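Local coordinates for protein putative aminooxidase (PDB 2BA9) that isomerises polyunsaturated fatty acids to give conjugated linoleic acid, probably with its bound FAD taking part, and belongs to the flavin-containing amine oxidoreductase family, at residues G127-H133 with Y180-D186; K275-Q279 with P372-D378; W383-E388 with E401-F405. All coordinates share one frame; numbering follows the deposited sequence.

Interaction 1 of 3, residues G127-H133 with Y180-D186; sequences GYDANGH and YVLKYLD. With NA (sodium ion), chain B.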
loop_
_atom_site.group_PDB
_atom_site.type_symbol
_atom_site.label_atom_id
_atom_site.label_comp_id
_atom_site.label_asym_id
_atom_site.label_seq_id
_atom_site.Cartn_x
_atom_site.Cartn_y
_atom_site.Cartn_z
ATOM N N GLY A 127 18.021 -3.810 11.445
ATOM C CA GLY A 127 16.780 -4.531 11.725
ATOM C C GLY A 127 15.522 -3.761 11.381
ATOM O O GLY A 127 14.462 -4.351 11.179
ATOM N N TYR A 128 15.638 -2.440 11.322
ATOM C CA TYR A 128 14.556 -1.551 10.872
ATOM C C TYR A 128 13.765 -2.064 9.652
ATOM O O TYR A 128 12.552 -1.807 9.531
ATOM C CB TYR A 128 15.133 -0.155 10.543
ATOM C CG TYR A 128 15.790 -0.068 9.169
ATOM C CD1 TYR A 128 15.080 0.402 8.082
ATOM C CD2 TYR A 128 17.112 -0.465 8.961
ATOM C CE1 TYR A 128 15.656 0.490 6.830
ATOM C CE2 TYR A 128 17.702 -0.386 7.690
ATOM C CZ TYR A 128 16.961 0.097 6.636
ATOM O OH TYR A 128 17.502 0.188 5.363
ATOM N N ASP A 129 14.456 -2.773 8.755
ATOM C CA ASP A 129 13.894 -3.143 7.457
ATOM C C ASP A 129 13.161 -4.472 7.424
ATOM O O ASP A 129 12.630 -4.844 6.388
ATOM C CB ASP A 129 14.960 -3.100 6.360
ATOM C CG ASP A 129 16.169 -3.969 6.656
ATOM O OD1 ASP A 129 16.343 -4.420 7.805
ATOM O OD2 ASP A 129 16.962 -4.178 5.720
ATOM N N ALA A 130 13.104 -5.171 8.556
ATOM C CA ALA A 130 12.338 -6.413 8.652
ATOM C C ALA A 130 10.836 -6.180 8.310
ATOM O O ALA A 130 10.238 -5.131 8.631
ATOM C CB ALA A 130 12.498 -7.037 10.044
ATOM N N ASN A 131 10.252 -7.155 7.625
ATOM C CA ASN A 131 8.841 -7.121 7.299
ATOM C C ASN A 131 8.030 -7.253 8.592
ATOM O O ASN A 131 8.415 -7.981 9.508
ATOM C CB ASN A 131 8.517 -8.241 6.300
ATOM C CG ASN A 131 7.045 -8.349 5.991
ATOM O OD1 ASN A 131 6.356 -9.169 6.583
ATOM N ND2 ASN A 131 6.551 -7.519 5.067
ATOM N N GLY A 132 6.931 -6.515 8.678
ATOM C CA GLY A 132 6.093 -6.525 9.879
ATOM C C GLY A 132 6.742 -5.761 11.020
ATOM O O GLY A 132 7.824 -5.190 10.848
ATOM N N HIS A 133 6.072 -5.743 12.170
ATOM C CA HIS A 133 6.503 -4.951 13.327
ATOM C C HIS A 133 6.640 -5.782 14.615
ATOM O O HIS A 133 6.892 -5.227 15.695
ATOM C CB HIS A 133 5.526 -3.776 13.553
ATOM C CG HIS A 133 5.328 -2.907 12.343
ATOM N ND1 HIS A 133 5.804 -1.615 12.262
ATOM C CD2 HIS A 133 4.694 -3.142 11.172
ATOM C CE1 HIS A 133 5.477 -1.095 11.095
ATOM N NE2 HIS A 133 4.809 -2.005 10.408
ATOM N N TYR A 180 7.213 2.797 9.343
ATOM C CA TYR A 180 6.501 2.538 8.099
ATOM C C TYR A 180 7.367 2.949 6.911
ATOM O O TYR A 180 7.529 2.181 5.966
ATOM C CB TYR A 180 5.157 3.276 8.078
ATOM C CG TYR A 180 4.203 2.812 9.148
ATOM C CD1 TYR A 180 3.665 1.525 9.119
ATOM C CD2 TYR A 180 3.836 3.656 10.188
ATOM C CE1 TYR A 180 2.788 1.087 10.100
ATOM C CE2 TYR A 180 2.948 3.235 11.175
ATOM C CZ TYR A 180 2.429 1.947 11.135
ATOM O OH TYR A 180 1.543 1.534 12.128
ATOM N N VAL A 181 7.954 4.139 6.986
ATOM C CA VAL A 181 8.673 4.714 5.842
ATOM C C VAL A 181 9.815 3.797 5.434
ATOM O O VAL A 181 9.951 3.459 4.252
ATOM C CB VAL A 181 9.247 6.125 6.154
ATOM C CG1 VAL A 181 10.061 6.677 4.934
ATOM C CG2 VAL A 181 8.105 7.096 6.600
ATOM N N LEU A 182 10.599 3.387 6.438
ATOM C CA LEU A 182 11.859 2.691 6.227
ATOM C C LEU A 182 11.715 1.174 5.986
ATOM O O LEU A 182 12.658 0.529 5.506
ATOM C CB LEU A 182 12.819 3.016 7.376
ATOM C CG LEU A 182 13.273 4.491 7.355
ATOM C CD1 LEU A 182 13.898 4.932 8.675
ATOM C CD2 LEU A 182 14.247 4.722 6.187
ATOM N N LYS A 183 10.539 0.623 6.288
ATOM C CA LYS A 183 10.184 -0.752 5.907
ATOM C C LYS A 183 9.791 -0.847 4.430
ATOM O O LYS A 183 10.056 -1.863 3.787
ATOM C CB LYS A 183 9.076 -1.322 6.815
ATOM C CG LYS A 183 9.598 -1.700 8.202
ATOM C CD LYS A 183 8.535 -2.283 9.130
ATOM C CE LYS A 183 9.083 -2.429 10.537
ATOM N NZ LYS A 183 10.316 -3.295 10.617
ATOM N N TYR A 184 9.163 0.200 3.900
ATOM C CA TYR A 184 8.934 0.357 2.459
ATOM C C TYR A 184 10.188 0.895 1.774
ATOM O O TYR A 184 10.882 0.167 1.035
ATOM C CB TYR A 184 7.716 1.270 2.229
ATOM C CG TYR A 184 7.590 1.941 0.870
ATOM C CD1 TYR A 184 8.043 1.323 -0.297
ATOM C CD2 TYR A 184 6.984 3.191 0.754
ATOM C CE1 TYR A 184 7.935 1.944 -1.510
ATOM C CE2 TYR A 184 6.852 3.813 -0.467
ATOM C CZ TYR A 184 7.323 3.186 -1.601
ATOM O OH TYR A 184 7.209 3.786 -2.834
ATOM N N LEU A 185 10.505 2.156 2.028
ATOM C CA LEU A 185 11.708 2.761 1.462
ATOM C C LEU A 185 12.901 2.485 2.357
ATOM O O LEU A 185 13.449 3.383 2.997
ATOM C CB LEU A 185 11.521 4.257 1.226
ATOM C CG LEU A 185 10.562 4.643 0.093
ATOM C CD1 LEU A 185 10.191 6.109 0.207
ATOM C CD2 LEU A 185 11.159 4.364 -1.277
ATOM N N ASP A 186 13.304 1.223 2.409
ATOM C CA ASP A 186 14.568 0.886 3.034
ATOM C C ASP A 186 15.656 1.384 2.096
ATOM O O ASP A 186 15.365 1.813 0.964
ATOM C CB ASP A 186 14.696 -0.608 3.373
ATOM C CG ASP A 186 14.579 -1.530 2.170
ATOM O OD1 ASP A 186 14.350 -1.085 1.032
ATOM O OD2 ASP A 186 14.692 -2.755 2.395
HETATM NA NA NA B . 10.829 -4.122 3.020
HETATM O O HOH W 1 12.699 -3.482 3.801
HETATM O O HOH W 2 17.035 -3.298 3.304
HETATM O O HOH W 3 10.061 -4.934 5.155
HETATM O O HOH W 4 11.173 -2.651 1.232
#
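K183 reaches out from helix 178-184 to two carbonyls of a type I beta turn, G127 to A130. Its chain runs straight to CE and bends only at the last torsion (chi4 -58°), which brings NZ in among the backbone oxygens. NZ donates to A130 O at 2.7 Å, tilted 20° from the carbonyl plane. It also donates to Y128 O at 2.9 Å, this time from well above that plane. The buried ammonium is thus gripped by main-chain oxygens. Further back along the chain, K183 CE lies over one face of the H133 ring, 4.0 Å from its centroid. H133 and Y180 meet obliquely, with ring planes 56° apart. At the turn itself L182 O lies at the edge of the Y128 ring, 3.3 Å from CE1, and Y128 CD1 touches L182 CB at 3.5 Å. Y128 OH bonds to F187 N. D129 OD2 and D186 OD2 are 4.3 Å apart, and one water donates to both. Such closeness would probably disfavour two charges. D186 OD1 is hydrogen-bonded to T189 OG1. The sodium ion is bound by K183 O, three waters and E410. One of those waters donates to D129 O and D186 OD2, and lies 2.1 Å from the sodium.

Interaction 2 of 3, residues K275-Q279 with P372-D378; sequences KIIHQ and PHVSSED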
loop_
_atom_site.group_PDB
_atom_site.type_symbol
_atom_site.label_atom_id
_atom_site.label_comp_id
_atom_site.label_asym_id
_atom_site.label_seq_id
_atom_site.Cartn_x
_atom_site.Cartn_y
_atom_site.Cartn_z
ATOM N N LYS A 275 -8.047 2.396 16.980
ATOM C CA LYS A 275 -6.962 3.373 16.863
ATOM C C LYS A 275 -6.391 3.488 15.447
ATOM O O LYS A 275 -5.584 4.392 15.173
ATOM C CB LYS A 275 -5.812 3.016 17.797
ATOM C CG LYS A 275 -6.153 2.984 19.276
ATOM C CD LYS A 275 -4.994 2.376 20.065
ATOM C CE LYS A 275 -5.346 2.104 21.504
ATOM N NZ LYS A 275 -5.575 3.342 22.263
ATOM N N ILE A 276 -6.781 2.558 14.575
ATOM C CA ILE A 276 -6.296 2.517 13.198
ATOM C C ILE A 276 -6.765 3.776 12.477
ATOM O O ILE A 276 -7.934 4.142 12.560
ATOM C CB ILE A 276 -6.823 1.284 12.421
ATOM C CG1 ILE A 276 -6.303 -0.026 13.051
ATOM C CG2 ILE A 276 -6.402 1.341 10.942
ATOM C CD1 ILE A 276 -6.981 -1.271 12.512
ATOM N N ILE A 277 -5.836 4.424 11.788
ATOM C CA ILE A 277 -6.136 5.566 10.924
ATOM C C ILE A 277 -5.750 5.214 9.495
ATOM O O ILE A 277 -4.833 4.418 9.265
ATOM C CB ILE A 277 -5.433 6.867 11.407
ATOM C CG1 ILE A 277 -3.959 6.646 11.754
ATOM C CG2 ILE A 277 -6.107 7.405 12.656
ATOM C CD1 ILE A 277 -3.224 7.944 12.173
ATOM N N HIS A 278 -6.465 5.783 8.527
ATOM C CA HIS A 278 -6.194 5.492 7.124
ATOM C C HIS A 278 -6.128 6.770 6.293
ATOM O O HIS A 278 -6.518 7.864 6.749
ATOM C CB HIS A 278 -7.234 4.512 6.559
ATOM C CG HIS A 278 -8.575 5.124 6.292
ATOM N ND1 HIS A 278 -9.530 5.277 7.272
ATOM C CD2 HIS A 278 -9.126 5.606 5.153
ATOM C CE1 HIS A 278 -10.606 5.840 6.752
ATOM N NE2 HIS A 278 -10.391 6.040 5.464
ATOM N N GLN A 279 -5.601 6.615 5.086
ATOM C CA GLN A 279 -5.467 7.704 4.142
ATOM C C GLN A 279 -6.598 7.651 3.133
ATOM O O GLN A 279 -7.002 6.579 2.669
ATOM C CB GLN A 279 -4.124 7.634 3.410
ATOM C CG GLN A 279 -2.929 7.624 4.330
ATOM C CD GLN A 279 -2.747 8.937 5.045
ATOM O OE1 GLN A 279 -3.184 9.105 6.185
ATOM N NE2 GLN A 279 -2.092 9.881 4.383
ATOM N N PRO A 372 -3.573 1.825 6.027
ATOM C CA PRO A 372 -3.919 1.790 7.440
ATOM C C PRO A 372 -2.652 1.779 8.273
ATOM O O PRO A 372 -1.693 1.070 7.955
ATOM C CB PRO A 372 -4.673 0.460 7.600
ATOM C CG PRO A 372 -4.179 -0.391 6.441
ATOM C CD PRO A 372 -3.991 0.598 5.322
ATOM N N HIS A 373 -2.650 2.567 9.333
ATOM C CA HIS A 373 -1.516 2.638 10.230
ATOM C C HIS A 373 -1.967 3.222 11.572
ATOM O O HIS A 373 -3.140 3.571 11.741
ATOM C CB HIS A 373 -0.396 3.470 9.605
ATOM C CG HIS A 373 -0.753 4.898 9.359
ATOM N ND1 HIS A 373 -1.547 5.299 8.300
ATOM C CD2 HIS A 373 -0.384 6.029 10.000
ATOM C CE1 HIS A 373 -1.665 6.613 8.315
ATOM N NE2 HIS A 373 -0.972 7.082 9.336
ATOM N N VAL A 374 -1.031 3.323 12.509
ATOM C CA VAL A 374 -1.304 3.976 13.801
ATOM C C VAL A 374 -0.349 5.159 14.010
ATOM O O VAL A 374 0.651 5.313 13.292
ATOM C CB VAL A 374 -1.288 2.992 15.000
ATOM C CG1 VAL A 374 -2.415 1.953 14.851
ATOM C CG2 VAL A 374 0.086 2.312 15.164
ATOM N N SER A 375 -0.708 6.007 14.970
ATOM C CA SER A 375 0.016 7.227 15.241
ATOM C C SER A 375 1.322 6.896 15.938
ATOM O O SER A 375 1.489 5.802 16.509
ATOM C CB SER A 375 -0.825 8.160 16.128
ATOM O OG SER A 375 -1.114 7.537 17.377
ATOM N N SER A 376 2.250 7.846 15.900
ATOM C CA SER A 376 3.511 7.686 16.612
ATOM C C SER A 376 3.290 7.337 18.097
ATOM O O SER A 376 3.907 6.406 18.621
ATOM C CB SER A 376 4.362 8.947 16.474
ATOM O OG SER A 376 5.610 8.779 17.129
ATOM N N GLU A 377 2.386 8.063 18.751
ATOM C CA GLU A 377 2.030 7.799 20.157
ATOM C C GLU A 377 1.507 6.370 20.395
ATOM O O GLU A 377 1.932 5.668 21.320
ATOM C CB GLU A 377 0.952 8.792 20.608
ATOM C CG GLU A 377 0.424 8.532 22.011
ATOM C CD GLU A 377 -0.671 9.498 22.414
ATOM O OE1 GLU A 377 -0.481 10.184 23.442
ATOM O OE2 GLU A 377 -1.705 9.569 21.696
ATOM N N ASP A 378 0.551 5.968 19.564
ATOM C CA ASP A 378 -0.029 4.639 19.641
ATOM C C ASP A 378 1.045 3.586 19.307
ATOM O O ASP A 378 1.144 2.569 19.970
ATOM C CB ASP A 378 -1.270 4.543 18.738
ATOM C CG ASP A 378 -2.469 5.331 19.287
ATOM O OD1 ASP A 378 -2.479 5.695 20.488
ATOM O OD2 ASP A 378 -3.426 5.583 18.519
HETATM O O HOH W 5 -3.392 5.894 15.967
HETATM O O HOH W 6 -2.608 3.288 22.562
#
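The contact lies where strands 277-288 and 359-373 pair antiparallel in the mixed sheet, close to helix 376-380. I277 and H373 form a hydrogen-bonded pair. I277 N donates to H373 O at 2.8 Å and H373 N to I277 O at 2.9 Å, both nearly straight. Their side chains lie on the same face of the sheet. I277 CG1 takes the crowded position between its backbone N and carbonyl carbon (chi1 46°). From there it covers one face of the H373 imidazole, 4.0 Å from the ring centroid, a CH-pi contact. CD1 continues to H373 NE2 at 3.7 Å. Q279 OE1 comes to the edge of the same ring, in its plane, 3.6 Å from CE1, and takes its hydrogen bond from N332. H373 ND1 is bonded to F371 O. I276 CG2 packs alongside P372 CB.

S375 N-caps the helix, its OG accepting from D378 N. The K275 chain passes D378, CB lying 3.6 Å from OD2. One water donates to K275 O and D378 OD2 and accepts from S375 N. A second joins K275 NZ to D378 OD1, which are 4.3 Å apart. The opposite charges therefore meet through water, and their attraction is probably milder than direct contact would give.

Interaction 3 of 3, residues W383-E388 with E401-F405; sequences WYEKVE and EIMSF. With FAD (flavin-adenine dinucleotide), chain D.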
loop_
_atom_site.group_PDB
_atom_site.type_symbol
_atom_site.label_atom_id
_atom_site.label_comp_id
_atom_site.label_asym_id
_atom_site.label_seq_id
_atom_site.Cartn_x
_atom_site.Cartn_y
_atom_site.Cartn_z
ATOM N N TRP A 383 1.322 -0.613 20.346
ATOM C CA TRP A 383 0.230 -1.147 19.509
ATOM C C TRP A 383 0.489 -2.553 18.966
ATOM O O TRP A 383 -0.319 -3.432 19.171
ATOM C CB TRP A 383 -0.104 -0.200 18.341
ATOM C CG TRP A 383 -1.493 -0.399 17.778
ATOM C CD1 TRP A 383 -2.642 0.258 18.161
ATOM C CD2 TRP A 383 -1.878 -1.294 16.724
ATOM N NE1 TRP A 383 -3.712 -0.189 17.413
ATOM C CE2 TRP A 383 -3.271 -1.139 16.529
ATOM C CE3 TRP A 383 -1.182 -2.218 15.933
ATOM C CZ2 TRP A 383 -3.972 -1.874 15.588
ATOM C CZ3 TRP A 383 -1.884 -2.942 14.985
ATOM C CH2 TRP A 383 -3.262 -2.766 14.821
ATOM N N TYR A 384 1.631 -2.755 18.315
ATOM C CA TYR A 384 1.947 -4.026 17.623
ATOM C C TYR A 384 2.431 -5.142 18.567
ATOM O O TYR A 384 2.348 -6.322 18.234
ATOM C CB TYR A 384 2.981 -3.793 16.503
ATOM C CG TYR A 384 2.453 -3.029 15.318
ATOM C CD1 TYR A 384 1.840 -3.691 14.260
ATOM C CD2 TYR A 384 2.562 -1.643 15.246
ATOM C CE1 TYR A 384 1.355 -3.010 13.170
ATOM C CE2 TYR A 384 2.061 -0.935 14.135
ATOM C CZ TYR A 384 1.458 -1.633 13.104
ATOM O OH TYR A 384 0.945 -0.986 11.994
ATOM N N GLU A 385 2.948 -4.772 19.738
ATOM C CA GLU A 385 3.239 -5.754 20.767
ATOM C C GLU A 385 1.919 -6.379 21.193
ATOM O O GLU A 385 1.805 -7.595 21.312
ATOM C CB GLU A 385 3.958 -5.112 21.967
ATOM C CG GLU A 385 5.396 -4.687 21.656
ATOM C CD GLU A 385 6.170 -4.282 22.891
ATOM O OE1 GLU A 385 6.409 -5.158 23.736
ATOM O OE2 GLU A 385 6.556 -3.096 23.008
ATOM N N LYS A 386 0.909 -5.534 21.385
ATOM C CA LYS A 386 -0.425 -6.016 21.715
ATOM C C LYS A 386 -1.018 -6.847 20.574
ATOM O O LYS A 386 -1.363 -8.008 20.768
ATOM C CB LYS A 386 -1.351 -4.845 22.056
ATOM C CG LYS A 386 -2.768 -5.267 22.415
ATOM C CD LYS A 386 -2.847 -5.978 23.780
ATOM C CE LYS A 386 -4.246 -5.871 24.393
ATOM N NZ LYS A 386 -4.314 -6.171 25.864
ATOM N N VAL A 387 -1.123 -6.267 19.381
ATOM C CA VAL A 387 -1.873 -6.932 18.308
ATOM C C VAL A 387 -1.192 -8.231 17.844
ATOM O O VAL A 387 -1.876 -9.231 17.596
ATOM C CB VAL A 387 -2.203 -5.972 17.156
ATOM C CG1 VAL A 387 -2.871 -6.718 15.986
ATOM C CG2 VAL A 387 -3.110 -4.865 17.672
ATOM N N GLU A 388 0.142 -8.242 17.786
ATOM C CA GLU A 388 0.871 -9.471 17.452
ATOM C C GLU A 388 0.807 -10.498 18.580
ATOM O O GLU A 388 0.821 -11.705 18.321
ATOM C CB GLU A 388 2.328 -9.192 17.079
ATOM C CG GLU A 388 2.500 -8.444 15.766
ATOM C CD GLU A 388 2.263 -9.318 14.537
ATOM O OE1 GLU A 388 1.577 -10.359 14.647
ATOM O OE2 GLU A 388 2.770 -8.964 13.459
ATOM N N GLU A 401 -2.506 -4.933 5.220
ATOM C CA GLU A 401 -1.695 -3.716 5.257
ATOM C C GLU A 401 -1.363 -3.245 6.681
ATOM O O GLU A 401 -0.216 -2.913 6.948
ATOM C CB GLU A 401 -2.353 -2.610 4.459
ATOM C CG GLU A 401 -2.359 -2.869 2.939
ATOM C CD GLU A 401 -3.155 -1.829 2.165
ATOM O OE1 GLU A 401 -4.249 -1.460 2.634
ATOM O OE2 GLU A 401 -2.700 -1.386 1.094
ATOM N N ILE A 402 -2.341 -3.263 7.587
ATOM C CA ILE A 402 -2.140 -2.758 8.952
ATOM C C ILE A 402 -0.965 -3.425 9.682
ATOM O O ILE A 402 -0.281 -2.748 10.429
ATOM C CB ILE A 402 -3.435 -2.857 9.819
ATOM C CG1 ILE A 402 -3.315 -2.051 11.129
ATOM C CG2 ILE A 402 -3.767 -4.335 10.122
ATOM C CD1 ILE A 402 -2.773 -0.646 11.001
ATOM N N MET A 403 -0.704 -4.710 9.416
ATOM C CA MET A 403 0.337 -5.488 10.138
ATOM C C MET A 403 1.747 -5.395 9.542
ATOM O O MET A 403 2.724 -5.884 10.137
ATOM C CB MET A 403 -0.041 -6.979 10.220
ATOM C CG MET A 403 -1.356 -7.279 10.926
ATOM S SD MET A 403 -1.602 -6.431 12.513
ATOM C CE MET A 403 -0.191 -7.039 13.439
ATOM N N SER A 404 1.836 -4.780 8.369
ATOM C CA SER A 404 3.082 -4.671 7.626
ATOM C C SER A 404 3.198 -3.248 7.080
ATOM O O SER A 404 3.631 -2.338 7.784
ATOM C CB SER A 404 3.138 -5.725 6.502
ATOM O OG SER A 404 2.017 -5.637 5.616
ATOM N N PHE A 405 2.795 -3.057 5.831
ATOM C CA PHE A 405 2.807 -1.742 5.218
ATOM C C PHE A 405 1.879 -1.785 4.026
ATOM O O PHE A 405 1.623 -2.863 3.484
ATOM C CB PHE A 405 4.225 -1.365 4.788
ATOM C CG PHE A 405 4.312 -0.032 4.142
ATOM C CD1 PHE A 405 4.270 1.125 4.912
ATOM C CD2 PHE A 405 4.404 0.080 2.760
ATOM C CE1 PHE A 405 4.332 2.375 4.309
ATOM C CE2 PHE A 405 4.455 1.326 2.152
ATOM C CZ PHE A 405 4.434 2.473 2.928
HETATM P PA FAD D . -6.283 -4.609 -0.664
HETATM O O1A FAD D . -5.416 -4.499 -1.884
HETATM O O2A FAD D . -7.056 -3.369 -0.264
HETATM O O5B FAD D . -7.372 -5.756 -0.916
HETATM C C5B FAD D . -8.255 -6.057 0.139
HETATM C C4B FAD D . -9.351 -6.980 -0.349
HETATM O O4B FAD D . -10.199 -7.295 0.738
HETATM C C3B FAD D . -10.191 -6.337 -1.454
HETATM O O3B FAD D . -10.247 -7.191 -2.574
HETATM C C2B FAD D . -11.534 -6.116 -0.798
HETATM O O2B FAD D . -12.616 -6.102 -1.729
HETATM C C1B FAD D . -11.531 -7.210 0.284
HETATM N N9A FAD D . -12.475 -6.868 1.362
HETATM C C8A FAD D . -12.526 -5.701 2.096
HETATM N N7A FAD D . -13.566 -5.781 2.974
HETATM C C5A FAD D . -14.176 -6.987 2.807
HETATM C C6A FAD D . -15.292 -7.598 3.416
HETATM N N6A FAD D . -15.731 -7.128 4.628
HETATM N N1A FAD D . -15.646 -8.884 3.023
HETATM C C2A FAD D . -14.966 -9.542 2.009
HETATM N N3A FAD D . -13.872 -8.927 1.414
HETATM C C4A FAD D . -13.496 -7.672 1.786
HETATM N N1 FAD D . 1.821 -1.025 -3.846
HETATM C C2 FAD D . 3.130 -1.250 -4.221
HETATM O O2 FAD D . 3.724 -2.247 -3.809
HETATM N N3 FAD D . 3.778 -0.341 -5.034
HETATM C C4 FAD D . 3.112 0.775 -5.496
HETATM O O4 FAD D . 3.717 1.562 -6.240
HETATM C C4X FAD D . 1.781 0.999 -5.129
HETATM N N5 FAD D . 1.087 2.118 -5.554
HETATM C C5X FAD D . -0.269 2.263 -5.332
HETATM C C6 FAD D . -0.970 3.328 -5.893
HETATM C C7 FAD D . -2.344 3.439 -5.691
HETATM C C7M FAD D . -3.070 4.591 -6.326
HETATM C C8 FAD D . -3.011 2.492 -4.918
HETATM C C8M FAD D . -4.486 2.569 -4.668
HETATM C C9 FAD D . -2.300 1.435 -4.357
HETATM C C9A FAD D . -0.923 1.311 -4.546
HETATM N N10 FAD D . -0.180 0.263 -3.971
HETATM C C10 FAD D . 1.138 0.071 -4.313
HETATM C "C1'" FAD D . -0.669 -0.442 -2.750
HETATM C "C2'" FAD D . -1.155 -1.852 -3.061
HETATM O "O2'" FAD D . -2.034 -1.878 -4.181
HETATM C "C3'" FAD D . -1.839 -2.384 -1.812
HETATM O "O3'" FAD D . -0.975 -2.204 -0.687
HETATM C "C4'" FAD D . -2.222 -3.845 -1.981
HETATM O "O4'" FAD D . -3.285 -3.996 -2.913
HETATM C "C5'" FAD D . -2.587 -4.409 -0.615
HETATM O "O5'" FAD D . -3.230 -5.643 -0.759
HETATM P P FAD D . -4.204 -6.191 0.415
HETATM O O1P FAD D . -4.833 -7.510 0.007
HETATM O O2P FAD D . -3.397 -6.303 1.661
HETATM O O3P FAD D . -5.381 -5.109 0.567
HETATM O O HOH W 7 3.691 -6.755 12.791
#
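Y384 points its ring edge at the backbone of I402, and OH donates to I402 O at 2.7 Å. The bond runs nearly along the C=O axis, and the oxygen lies in the plane of the ring. The same OH also has Y180 as a partner. M403 slides past Y384 in the opposite direction, with CE at the ring edge, 4.0 Å from CD1. Bends at chi2 (-47°) and chi3 (-59°) fold the methionine and turn its sulfur and methyl toward helix 383-389. There SD meets V387 CG1 at 3.7 Å, and W383 brings a ring edge to the sulfur. This joins the helix to the short 3-10 segment 401-403, which follows the last strand, 396-398, of the parallel sheet in the FAD-binding fold. W383 crosses I402 at about a right angle, with CH2 3.8 Å from CG1. E388 approaches M403 from the opposite direction, its CD 3.5 Å from CE. A water donates to E388 OE2 and M403 O, and that carboxylate oxygen is also bonded to Y414 OH. On the far end of the 3-10 segment, E401 extends to the cofactor. Its OE2 accepts from FAD O3' at 2.6 Å, while OE1 forms a salt bridge with K45.

The three contacts touch one another near the bound FAD. Interactions 2 and 3 are nearest, with centres about 10 Å apart; P372 CD of interaction 2 lies 3.4 Å from E401 OE1 of interaction 3. Helices 376-380 and 383-389 follow each other, and D378 O is 3.2 Å from W383 N, a probable hydrogen bond. Y180 of interaction 1 ties into both others: its OH is 2.6 Å from Y384 OH and 3.2 Å from V374 N. H133 NE2 adds a probable bond to S404 O at 2.9 Å. E401 of interaction 3 bonds FAD directly, while the side chain of P372 is about 7 Å and that of Y180 about 11 Å from it.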